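Local coordinates for protein transcriptional regulator (Mesorhizobium loti, PDB 3BHQ) that probably binds regulatory DNA to control transcription, as a helix-turn-helix protein of the TetR family, at residues 19-24 against 61-66; 15-20 against 51-56. One frame throughout, in Å; residues are numbered along the deposited sequence. Where two conformers were deposited one is given.

Interaction 1 of 2, residues 19-24 against 61-66; sequences QAATAA and GEVVLS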
loop_
_atom_site.group_PDB
_atom_site.type_symbol
_atom_site.label_atom_id
_atom_site.label_comp_id
_atom_site.label_asym_id
_atom_site.label_seq_id
_atom_site.Cartn_x
_atom_site.Cartn_y
_atom_site.Cartn_z
ATOM N N GLN A 19 -10.994 -20.428 -10.553
ATOM C CA GLN A 19 -9.654 -20.893 -10.125
ATOM C C GLN A 19 -8.650 -20.813 -11.299
ATOM O O GLN A 19 -7.513 -20.313 -11.167
ATOM C CB GLN A 19 -9.792 -22.307 -9.563
ATOM C CG GLN A 19 -8.552 -22.924 -8.968
ATOM C CD GLN A 19 -8.775 -24.380 -8.511
ATOM O OE1 GLN A 19 -9.917 -24.854 -8.336
ATOM N NE2 GLN A 19 -7.669 -25.092 -8.320
ATOM N N ALA A 20 -9.061 -21.340 -12.467
ATOM C CA ALA A 20 -8.245 -21.274 -13.664
ATOM C C ALA A 20 -7.963 -19.857 -14.118
ATOM O O ALA A 20 -6.850 -19.512 -14.487
ATOM C CB ALA A 20 -8.919 -22.074 -14.814
ATOM N N ALA A 21 -8.985 -18.999 -14.057
ATOM C CA ALA A 21 -8.842 -17.608 -14.465
ATOM C C ALA A 21 -7.873 -16.871 -13.550
ATOM O O ALA A 21 -7.097 -16.076 -14.011
ATOM C CB ALA A 21 -10.213 -16.908 -14.500
ATOM N N THR A 22 -7.978 -17.161 -12.265
ATOM C CA THR A 22 -7.099 -16.521 -11.249
ATOM C C THR A 22 -5.636 -16.827 -11.524
ATOM O O THR A 22 -4.801 -15.919 -11.620
ATOM C CB THR A 22 -7.438 -16.973 -9.827
ATOM O OG1 THR A 22 -8.820 -16.707 -9.507
ATOM C CG2 THR A 22 -6.549 -16.232 -8.796
ATOM N N ALA A 23 -5.352 -18.105 -11.772
ATOM C CA ALA A 23 -3.973 -18.519 -12.103
ATOM C C ALA A 23 -3.494 -17.909 -13.426
ATOM O O ALA A 23 -2.348 -17.466 -13.551
ATOM C CB ALA A 23 -3.881 -20.054 -12.149
ATOM N N ALA A 24 -4.375 -17.908 -14.434
ATOM C CA ALA A 24 -4.050 -17.372 -15.773
ATOM C C ALA A 24 -3.737 -15.882 -15.743
ATOM O O ALA A 24 -2.728 -15.438 -16.302
ATOM C CB ALA A 24 -5.193 -17.674 -16.792
ATOM N N GLY A 61 -13.419 -9.541 -12.679
ATOM C CA GLY A 61 -14.159 -9.046 -11.537
ATOM C C GLY A 61 -14.571 -10.155 -10.578
ATOM O O GLY A 61 -14.458 -10.011 -9.357
ATOM N N GLU A 62 -15.036 -11.280 -11.121
ATOM C CA GLU A 62 -15.360 -12.453 -10.292
ATOM C C GLU A 62 -14.135 -13.061 -9.581
ATOM O O GLU A 62 -14.270 -13.594 -8.479
ATOM C CB GLU A 62 -16.108 -13.505 -11.122
ATOM C CG GLU A 62 -17.488 -13.040 -11.472
ATOM C CD GLU A 62 -18.428 -13.035 -10.260
ATOM O OE1 GLU A 62 -18.479 -14.016 -9.479
ATOM O OE2 GLU A 62 -19.147 -12.076 -10.117
ATOM N N VAL A 63 -12.971 -13.054 -10.251
ATOM C CA VAL A 63 -11.705 -13.506 -9.641
ATOM C C VAL A 63 -11.421 -12.647 -8.406
ATOM O O VAL A 63 -11.111 -13.175 -7.324
ATOM C CB VAL A 63 -10.547 -13.424 -10.646
ATOM C CG1 VAL A 63 -9.163 -13.444 -9.960
ATOM C CG2 VAL A 63 -10.688 -14.563 -11.668
ATOM N N VAL A 64 -11.549 -11.337 -8.564
ATOM C CA VAL A 64 -11.285 -10.394 -7.426
ATOM C C VAL A 64 -12.237 -10.686 -6.277
ATOM O O VAL A 64 -11.828 -10.843 -5.120
ATOM C CB VAL A 64 -11.313 -8.911 -7.840
ATOM C CG1 VAL A 64 -11.256 -7.983 -6.596
ATOM C CG2 VAL A 64 -10.192 -8.608 -8.866
ATOM N N LEU A 65 -13.526 -10.810 -6.583
ATOM C CA LEU A 65 -14.497 -11.104 -5.533
ATOM C C LEU A 65 -14.273 -12.449 -4.852
ATOM O O LEU A 65 -14.446 -12.548 -3.638
ATOM C CB LEU A 65 -15.930 -11.005 -6.050
ATOM C CG LEU A 65 -16.386 -9.640 -6.509
ATOM C CD1 LEU A 65 -17.769 -9.774 -7.193
ATOM C CD2 LEU A 65 -16.453 -8.657 -5.342
ATOM N N SER A 66 -13.913 -13.490 -5.610
ATOM C CA SER A 66 -13.644 -14.817 -5.034
ATOM C C SER A 66 -12.459 -14.776 -4.074
ATOM O O SER A 66 -12.524 -15.329 -2.991
ATOM C CB SER A 66 -13.367 -15.855 -6.133
ATOM O OG SER A 66 -13.152 -17.151 -5.588
HETATM O O HOH W 1 -9.951 -15.979 -7.197
#

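Interaction 2 of 2, residues 15-20 against 51-56; sequences REIIQA and KHFTDK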
loop_
_atom_site.group_PDB
_atom_site.type_symbol
_atom_site.label_atom_id
_atom_site.label_comp_id
_atom_site.label_asym_id
_atom_site.label_seq_id
_atom_site.Cartn_x
_atom_site.Cartn_y
_atom_site.Cartn_z
ATOM N N ARG A 15 -16.614 -22.488 -9.991
ATOM C CA ARG A 15 -15.448 -22.429 -9.106
ATOM C C ARG A 15 -14.167 -22.823 -9.856
ATOM O O ARG A 15 -13.137 -22.156 -9.711
ATOM C CB ARG A 15 -15.642 -23.342 -7.885
ATOM C CG ARG A 15 -14.429 -23.383 -6.924
ATOM C CD ARG A 15 -14.696 -24.172 -5.637
ATOM N NE ARG A 15 -15.238 -25.509 -5.871
ATOM C CZ ARG A 15 -14.545 -26.558 -6.329
ATOM N NH1 ARG A 15 -13.234 -26.493 -6.608
ATOM N NH2 ARG A 15 -15.187 -27.711 -6.499
ATOM N N GLU A 16 -14.237 -23.905 -10.643
ATOM C CA GLU A 16 -13.081 -24.355 -11.439
ATOM C C GLU A 16 -12.640 -23.313 -12.462
ATOM O O GLU A 16 -11.445 -23.091 -12.667
ATOM C CB GLU A 16 -13.367 -25.698 -12.112
ATOM C CG GLU A 16 -13.457 -26.858 -11.110
ATOM C CD GLU A 16 -13.994 -28.158 -11.668
ATOM O OE1 GLU A 16 -14.459 -28.220 -12.822
ATOM O OE2 GLU A 16 -13.968 -29.143 -10.902
ATOM N N ILE A 17 -13.622 -22.673 -13.108
ATOM C CA ILE A 17 -13.340 -21.624 -14.068
ATOM C C ILE A 17 -12.649 -20.419 -13.376
ATOM O O ILE A 17 -11.673 -19.892 -13.899
ATOM C CB ILE A 17 -14.625 -21.176 -14.828
ATOM C CG1 ILE A 17 -15.142 -22.324 -15.687
ATOM C CG2 ILE A 17 -14.355 -19.942 -15.678
ATOM C CD1 ILE A 17 -16.597 -22.127 -16.173
ATOM N N ILE A 18 -13.195 -19.978 -12.242
ATOM C CA ILE A 18 -12.601 -18.854 -11.499
ATOM C C ILE A 18 -11.179 -19.199 -11.013
ATOM O O ILE A 18 -10.261 -18.382 -11.106
ATOM C CB ILE A 18 -13.514 -18.389 -10.340
ATOM C CG1 ILE A 18 -14.786 -17.751 -10.902
ATOM C CG2 ILE A 18 -12.780 -17.373 -9.452
ATOM C CD1 ILE A 18 -15.925 -17.639 -9.906
ATOM N N GLN A 19 -10.994 -20.428 -10.553
ATOM C CA GLN A 19 -9.654 -20.893 -10.125
ATOM C C GLN A 19 -8.650 -20.813 -11.299
ATOM O O GLN A 19 -7.513 -20.313 -11.167
ATOM C CB GLN A 19 -9.792 -22.307 -9.563
ATOM C CG GLN A 19 -8.552 -22.924 -8.968
ATOM C CD GLN A 19 -8.775 -24.380 -8.511
ATOM O OE1 GLN A 19 -9.917 -24.854 -8.336
ATOM N NE2 GLN A 19 -7.669 -25.092 -8.320
ATOM N N ALA A 20 -9.061 -21.340 -12.467
ATOM C CA ALA A 20 -8.245 -21.274 -13.664
ATOM C C ALA A 20 -7.963 -19.857 -14.118
ATOM O O ALA A 20 -6.850 -19.512 -14.487
ATOM C CB ALA A 20 -8.919 -22.074 -14.814
ATOM N N LYS A 51 -21.222 -18.102 -21.500
ATOM C CA LYS A 51 -22.585 -18.074 -20.961
ATOM C C LYS A 51 -22.606 -17.600 -19.503
ATOM O O LYS A 51 -23.500 -16.836 -19.079
ATOM C CB LYS A 51 -23.268 -19.446 -21.111
ATOM C CG LYS A 51 -23.681 -19.758 -22.549
ATOM C CD LYS A 51 -23.868 -21.254 -22.834
ATOM C CE LYS A 51 -25.037 -21.889 -22.106
ATOM N NZ LYS A 51 -25.233 -23.301 -22.555
ATOM N N HIS A 52 -21.621 -18.061 -18.736
ATOM C CA HIS A 52 -21.581 -17.798 -17.286
ATOM C C HIS A 52 -20.805 -16.571 -16.872
ATOM O O HIS A 52 -21.087 -16.000 -15.801
ATOM C CB HIS A 52 -21.033 -19.026 -16.551
ATOM C CG HIS A 52 -21.924 -20.215 -16.628
ATOM N ND1 HIS A 52 -21.779 -21.304 -15.791
ATOM C CD2 HIS A 52 -23.027 -20.461 -17.384
ATOM C CE1 HIS A 52 -22.723 -22.194 -16.072
ATOM N NE2 HIS A 52 -23.490 -21.711 -17.037
ATOM N N PHE A 53 -19.857 -16.108 -17.686
ATOM C CA PHE A 53 -19.017 -14.981 -17.340
ATOM C C PHE A 53 -18.932 -13.848 -18.356
ATOM O O PHE A 53 -18.252 -12.858 -18.056
ATOM C CB PHE A 53 -17.621 -15.474 -16.950
ATOM C CG PHE A 53 -17.636 -16.354 -15.726
ATOM C CD1 PHE A 53 -17.788 -15.776 -14.474
ATOM C CD2 PHE A 53 -17.575 -17.724 -15.815
ATOM C CE1 PHE A 53 -17.845 -16.565 -13.313
ATOM C CE2 PHE A 53 -17.645 -18.533 -14.655
ATOM C CZ PHE A 53 -17.763 -17.943 -13.406
ATOM N N THR A 54 -19.578 -13.999 -19.521
ATOM C CA THR A 54 -19.725 -12.953 -20.559
ATOM C C THR A 54 -18.455 -12.514 -21.288
ATOM O O THR A 54 -18.423 -12.538 -22.529
ATOM C CB THR A 54 -20.472 -11.716 -19.994
ATOM O OG1 THR A 54 -21.823 -12.116 -19.785
ATOM C CG2 THR A 54 -20.472 -10.499 -20.993
ATOM N N ASP A 55 -17.487 -12.025 -20.539
ATOM C CA ASP A 55 -16.244 -11.551 -21.131
ATOM C C ASP A 55 -15.115 -11.587 -20.133
ATOM O O ASP A 55 -15.331 -11.850 -18.954
ATOM C CB ASP A 55 -16.438 -10.174 -21.819
ATOM C CG ASP A 55 -16.872 -9.068 -20.886
ATOM O OD1 ASP A 55 -16.602 -9.101 -19.656
ATOM O OD2 ASP A 55 -17.462 -8.097 -21.430
ATOM N N LYS A 56 -13.900 -11.333 -20.624
ATOM C CA LYS A 56 -12.709 -11.429 -19.826
ATOM C C LYS A 56 -12.711 -10.401 -18.681
ATOM O O LYS A 56 -12.260 -10.699 -17.561
ATOM C CB LYS A 56 -11.483 -11.299 -20.734
ATOM C CG LYS A 56 -10.208 -11.785 -20.130
ATOM C CD LYS A 56 -9.062 -11.876 -21.148
ATOM C CE LYS A 56 -8.653 -10.529 -21.705
ATOM N NZ LYS A 56 -7.526 -10.652 -22.677
#

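Interaction 1 of 2, residues 19-24 against 61-66
Val63 sets its two methyls against Thr22, the two side chains crossing at a slant, and one methyl also touches Ala21. Of these two residues CG1 of Val63 meets Thr22 alone, coming up against OG1 of Thr22 at 3.3 Å, while CG2 of Val63 lies against both CB of Ala21 (3.7 Å) and OG1 of Thr22 (3.6 Å). The helices are close here, with the CA atoms of Thr22 and Val63 5.7 Å apart, consistent with the small side chain of Ala21. In Thr22 the hydroxyl stands beside the backbone N (chi1 -57°), which turns it back toward the carbonyl O of Ile18, its hydrogen-bond partner one turn earlier. A water donates to the same OG1 of Thr22 at 2.7 Å and to the carbonyl O of Val63 at 3.0 Å, so a polar bridge runs beside the methyl packing. An alanine in place of Val63 would probably open a gap beside CB of Ala21 and OG1 of Thr22, where the two methyls now pack. Val63 also touches Ile18 and Phe25 of helix 9-28. Ala21 reaches Ile38 of helix 35-42, and beyond Val63 the next residues, Val64 and Leu65, pack on helix 123-150.

Interaction 2 of 2, residues 15-20 against 51-56
Phe53, at the end of helix 46-53, makes the apolar contact with Ile17 and Ile18 of helix 9-28. Just before it in the chain, His52 has its ND1 hydrogen-bonded to OD1 of Asp14, a polar link to helix 9-28 at the residue that directly precedes 15-20. Phe53 follows, its ring directed at the helix with CG beside the backbone N (chi1 -63°). Two neighbouring isoleucines receive the far end of this ring, which meets both obliquely. CG2 of Ile17 lies 3.7 Å from CE2 of Phe53, and CD1 of Ile17 is 4.0 Å from the same CE2. At the CE1-CZ bond, CG1 of Ile18 is 3.9 Å from CZ of Phe53, and CD1 of Ile18 reaches CE1 of Phe53 at 4.1 Å, the two side chains crossing at about a right angle. Ile17 thus takes the CD2-CE2 side and Ile18 the CE1-CZ side. Leu59 and Glu62 of helix 56-83 also touch Phe53, and Ile17 continues onto Thr48 and Val49 of helix 46-53.

Thr54 then leaves the helix with positive phi (67°), at the centre of a gamma turn closed by Asp55 N to Phe53 O at 2.7 Å. Asp55 is the N-cap of helix 56-83, its side chain capping a backbone N of the first turn; its OD1 is hydrogen-bonded to OG1 of Thr58. Lys56 opens that helix; its NZ bonds the carbonyl O atoms of Tyr30 and Thr33, and it makes a cation-pi contact with Tyr30. Phe53 closes the stretch predicted as the helix-turn-helix, and its packing joins the C-terminal end of helix 46-53, by family the recognition helix, to helix 9-28, within the three-helix DNA-binding domain characteristic of TetR-family regulators.

In the fold
Both interactions start from helix 9-28 and share Gln19 and Ala20, with centres about 8 Å apart. Along that helix, residues 15-20 of interaction 2 come first and residues 19-24 of interaction 1 follow. Their partners lie on consecutive helices, 46-53 and 56-83. The two contacts also touch directly: Ser66 CB meets Ile18 CG2 at 3.7 Å, and Glu62 CG meets Phe53 CE1 at 4.0 Å. Helix 9-28 therefore packs against both the predicted helix-turn-helix and the long helix that leads into the rest of the chain. In TetR-family proteins such a connection is consistent with coupling the C-terminal domain to the DNA-binding one.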